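Local coordinates for putative N-acetylmuramoyl-L-alanine amidase (Neisseria meningitidis MC58, PDB 3CZX), which probably hydrolyses the amide link between N-acetylmuramoyl and L-amino acid residues in cell-wall glycopeptides, as a zinc-dependent amidase, at residues R100-T113 against G164-L177. Residues are numbered along the deposited sequence; the frame is centred on the assembly and turned at random.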
# COMPACT_ATOMS: atom_id res chain seq x y z
N ARG A 100 -27.20 -5.21 -4.05
CA ARG A 100 -27.08 -4.09 -3.14
C ARG A 100 -25.64 -3.93 -2.70
O ARG A 100 -25.13 -2.83 -2.74
CB ARG A 100 -28.01 -4.29 -1.94
CG ARG A 100 -27.78 -3.38 -0.78
CD ARG A 100 -27.88 -1.95 -1.07
NE ARG A 100 -27.74 -1.22 0.19
CZ ARG A 100 -27.76 0.11 0.29
NH1 ARG A 100 -27.90 0.86 -0.81
NH2 ARG A 100 -27.62 0.69 1.47
N TRP A 101 -24.96 -5.02 -2.32
CA TRP A 101 -23.56 -4.89 -1.92
C TRP A 101 -22.70 -4.33 -3.04
O TRP A 101 -21.86 -3.47 -2.81
CB TRP A 101 -22.98 -6.22 -1.48
CG TRP A 101 -23.13 -6.50 -0.07
CD1 TRP A 101 -23.86 -7.50 0.47
CD2 TRP A 101 -22.51 -5.80 1.02
NE1 TRP A 101 -23.73 -7.49 1.84
CE2 TRP A 101 -22.90 -6.45 2.20
CE3 TRP A 101 -21.64 -4.71 1.11
CZ2 TRP A 101 -22.48 -6.01 3.47
CZ3 TRP A 101 -21.21 -4.28 2.38
CH2 TRP A 101 -21.63 -4.94 3.53
N CYS A 102 -22.91 -4.83 -4.26
CA CYS A 102 -22.17 -4.32 -5.46
C CYS A 102 -22.37 -2.82 -5.62
O CYS A 102 -21.42 -2.10 -5.99
CB CYS A 102 -22.62 -5.06 -6.72
SG CYS A 102 -22.08 -6.78 -6.75
N GLN A 103 -23.59 -2.37 -5.37
CA GLN A 103 -23.96 -0.97 -5.54
C GLN A 103 -23.35 -0.10 -4.42
O GLN A 103 -22.86 1.01 -4.68
CB GLN A 103 -25.48 -0.81 -5.63
CG GLN A 103 -26.01 -1.37 -6.94
CD GLN A 103 -27.51 -1.44 -7.05
OE1 GLN A 103 -28.24 -1.48 -6.03
NE2 GLN A 103 -27.98 -1.49 -8.29
N VAL A 104 -23.34 -0.62 -3.20
CA VAL A 104 -22.69 0.07 -2.06
C VAL A 104 -21.20 0.27 -2.36
O VAL A 104 -20.67 1.37 -2.20
CB VAL A 104 -22.85 -0.75 -0.76
CG1 VAL A 104 -21.97 -0.21 0.37
CG2 VAL A 104 -24.31 -0.77 -0.32
N LEU A 105 -20.54 -0.79 -2.82
CA LEU A 105 -19.09 -0.74 -3.14
C LEU A 105 -18.85 0.24 -4.27
O LEU A 105 -17.95 1.07 -4.22
CB LEU A 105 -18.55 -2.10 -3.54
CG LEU A 105 -18.60 -3.15 -2.40
CD1 LEU A 105 -18.40 -4.55 -2.98
CD2 LEU A 105 -17.56 -2.83 -1.31
N GLY A 106 -19.63 0.12 -5.34
CA GLY A 106 -19.42 0.94 -6.53
C GLY A 106 -19.60 2.43 -6.24
O GLY A 106 -18.79 3.28 -6.65
N LYS A 107 -20.65 2.76 -5.50
CA LYS A 107 -20.95 4.14 -5.20
C LYS A 107 -19.86 4.76 -4.35
O LYS A 107 -19.51 5.94 -4.52
CB LYS A 107 -22.29 4.22 -4.51
CG LYS A 107 -23.43 3.89 -5.46
CD LYS A 107 -24.74 3.70 -4.73
CE LYS A 107 -25.91 3.64 -5.71
NZ LYS A 107 -27.16 3.28 -5.02
N ALA A 108 -19.33 3.99 -3.41
CA ALA A 108 -18.26 4.46 -2.56
C ALA A 108 -17.07 4.92 -3.40
O ALA A 108 -16.48 5.97 -3.14
CB ALA A 108 -17.81 3.34 -1.62
N VAL A 109 -16.72 4.12 -4.41
CA VAL A 109 -15.60 4.45 -5.29
C VAL A 109 -15.92 5.61 -6.25
O VAL A 109 -15.09 6.52 -6.45
CB VAL A 109 -15.16 3.21 -6.09
CG1 VAL A 109 -14.11 3.58 -7.18
CG2 VAL A 109 -14.61 2.11 -5.12
N ALA A 110 -17.14 5.62 -6.80
CA ALA A 110 -17.57 6.71 -7.68
C ALA A 110 -17.52 8.08 -6.99
O ALA A 110 -17.11 9.05 -7.61
CB ALA A 110 -19.02 6.42 -8.21
N LYS A 111 -17.98 8.15 -5.74
CA LYS A 111 -17.99 9.44 -4.99
C LYS A 111 -16.58 9.99 -4.91
O LYS A 111 -16.37 11.18 -5.09
CB LYS A 111 -18.56 9.27 -3.58
CG LYS A 111 -20.05 9.05 -3.56
CD LYS A 111 -20.52 8.29 -2.34
CE LYS A 111 -21.16 9.13 -1.32
NZ LYS A 111 -21.79 8.19 -0.33
N LYS A 112 -15.59 9.13 -4.69
CA LYS A 112 -14.22 9.57 -4.47
C LYS A 112 -13.48 9.92 -5.76
O LYS A 112 -12.50 10.65 -5.73
CB LYS A 112 -13.44 8.48 -3.74
CG LYS A 112 -12.01 8.85 -3.29
CD LYS A 112 -12.07 9.79 -2.11
CE LYS A 112 -10.71 10.04 -1.48
NZ LYS A 112 -10.89 10.96 -0.28
N THR A 113 -13.97 9.40 -6.88
CA THR A 113 -13.21 9.44 -8.15
C THR A 113 -13.86 10.14 -9.33
O THR A 113 -13.17 10.51 -10.25
CB THR A 113 -12.88 8.03 -8.63
OG1 THR A 113 -14.12 7.32 -8.82
CG2 THR A 113 -12.03 7.29 -7.60
N GLY A 164 -7.05 6.66 0.01
CA GLY A 164 -8.34 7.30 0.17
C GLY A 164 -9.49 6.52 -0.45
O GLY A 164 -10.60 6.46 0.10
N ILE A 165 -9.22 5.95 -1.64
CA ILE A 165 -10.22 5.11 -2.32
C ILE A 165 -10.52 3.87 -1.46
O ILE A 165 -11.69 3.52 -1.24
CB ILE A 165 -9.78 4.75 -3.79
CG1 ILE A 165 -9.75 6.00 -4.67
CG2 ILE A 165 -10.64 3.61 -4.37
CD1 ILE A 165 -9.05 5.79 -5.99
N CYS A 166 -9.47 3.20 -0.99
CA CYS A 166 -9.63 1.98 -0.17
C CYS A 166 -10.27 2.30 1.17
O CYS A 166 -11.09 1.53 1.64
CB CYS A 166 -8.37 1.22 -0.00
SG CYS A 166 -7.67 0.59 -1.56
N ARG A 167 -9.98 3.48 1.74
CA ARG A 167 -10.69 3.93 2.95
C ARG A 167 -12.18 4.14 2.69
O ARG A 167 -13.01 3.73 3.50
CB ARG A 167 -10.08 5.21 3.53
CG ARG A 167 -10.74 5.61 4.86
CD ARG A 167 -10.03 6.73 5.53
NE ARG A 167 -8.66 6.37 5.86
CZ ARG A 167 -8.26 5.71 6.94
NH1 ARG A 167 -9.12 5.30 7.85
NH2 ARG A 167 -6.97 5.44 7.11
N ALA A 168 -12.52 4.77 1.56
CA ALA A 168 -13.94 4.93 1.14
C ALA A 168 -14.64 3.55 1.07
O ALA A 168 -15.78 3.39 1.52
CB ALA A 168 -14.06 5.68 -0.24
N ILE A 169 -13.94 2.56 0.51
CA ILE A 169 -14.53 1.22 0.37
C ILE A 169 -14.78 0.61 1.77
O ILE A 169 -15.88 0.14 2.09
CB ILE A 169 -13.61 0.29 -0.49
CG1 ILE A 169 -13.61 0.75 -1.95
CG2 ILE A 169 -14.06 -1.21 -0.37
CD1 ILE A 169 -12.47 0.09 -2.83
N ALA A 170 -13.76 0.64 2.61
CA ALA A 170 -13.83 0.12 3.98
C ALA A 170 -14.96 0.84 4.73
O ALA A 170 -15.78 0.20 5.41
CB ALA A 170 -12.47 0.31 4.68
N ASP A 171 -14.99 2.16 4.68
CA ASP A 171 -16.01 2.92 5.40
C ASP A 171 -17.44 2.55 4.96
O ASP A 171 -18.39 2.51 5.79
CB ASP A 171 -15.81 4.43 5.22
CG ASP A 171 -14.64 4.99 6.01
OD1 ASP A 171 -14.13 4.34 6.98
OD2 ASP A 171 -14.21 6.10 5.64
N ALA A 172 -17.61 2.33 3.65
CA ALA A 172 -18.91 1.96 3.09
C ALA A 172 -19.35 0.56 3.56
O ALA A 172 -20.54 0.32 3.79
CB ALA A 172 -18.88 2.06 1.55
N ILE A 173 -18.40 -0.37 3.65
CA ILE A 173 -18.68 -1.71 4.13
C ILE A 173 -19.13 -1.61 5.58
O ILE A 173 -20.18 -2.10 5.92
CB ILE A 173 -17.47 -2.68 3.97
CG1 ILE A 173 -17.15 -2.95 2.51
CG2 ILE A 173 -17.70 -4.01 4.69
CD1 ILE A 173 -15.80 -3.63 2.27
N ALA A 174 -18.36 -0.91 6.39
CA ALA A 174 -18.71 -0.75 7.81
C ALA A 174 -20.06 -0.09 7.97
O ALA A 174 -20.89 -0.54 8.76
CB ALA A 174 -17.63 0.04 8.54
N MSE A 175 -20.32 0.95 7.21
CA MSE A 175 -21.62 1.65 7.30
C MSE A 175 -22.80 0.71 6.97
O MSE A 175 -23.84 0.70 7.66
CB MSE A 175 -21.63 2.88 6.41
CG MSE A 175 -22.96 3.56 6.24
SE MSE A 175 -23.37 4.59 7.84
CE MSE A 175 -22.26 6.13 7.40
N GLU A 176 -22.63 -0.10 5.94
CA GLU A 176 -23.71 -0.99 5.50
C GLU A 176 -24.00 -2.04 6.57
O GLU A 176 -25.13 -2.49 6.70
CB GLU A 176 -23.33 -1.62 4.17
CG GLU A 176 -24.31 -2.59 3.59
CD GLU A 176 -25.61 -1.95 3.12
OE1 GLU A 176 -25.78 -0.72 3.17
OE2 GLU A 176 -26.50 -2.74 2.67
N LEU A 177 -22.97 -2.43 7.30
CA LEU A 177 -23.06 -3.39 8.40
C LEU A 177 -23.53 -2.72 9.70
O LEU A 177 -23.86 -3.41 10.67
CB LEU A 177 -21.71 -4.03 8.66
CG LEU A 177 -21.20 -4.88 7.49
CD1 LEU A 177 -19.80 -5.39 7.77
CD2 LEU A 177 -22.16 -6.02 7.21
O HOH W 1 -11.43 8.48 1.72
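Ala108 and Ala172 meet methyl to methyl, CB to CB at 3.6 Å, where two roughly antiparallel helices of the Amidase_3 alpha/beta fold pack on one face of its mixed sheet. The segment axes approach to 8.5 Å with 143° between their N-to-C directions, a spacing that matches the small residues at the interface: Ala108 and Ala168 have their CA atoms 5.7 Å apart. Toward the sheet the packing is branched and aliphatic. Leu105 CD2 touches both Ile169 CG2 and Ile173 CG1, while Val109 CG2 runs alongside Ile169, 3.6 Å from its CG1.

At one end Glu176 serves two partners. Its CG lies over one face of Trp101, 3.8 Å from the centroid of the six-membered ring and 21° off the normal, a CH-pi contact, whereas Leu177 CG comes to the ring edge. Beyond CG the chain bends and presents the carboxylate to Arg100 in a side-on salt bridge, NE to OE2 at 3.2 Å and NH2 to OE1 at 2.9 Å, with the carboxylate turned 61° from the guanidinium plane. At the other end, a water donates to Gly164 O at 2.7 Å and weakly accepts from Lys112 NZ. Behind the aliphatic layer, Leu105 and Val109 rest on Phe144 of strand 142-145, and Leu105 and Ile173 on Ile75 of strand 73-77. Thr113 OG1 bonds to Val109 O, helping to hold Thr113 CG2 against Ile165 CD1.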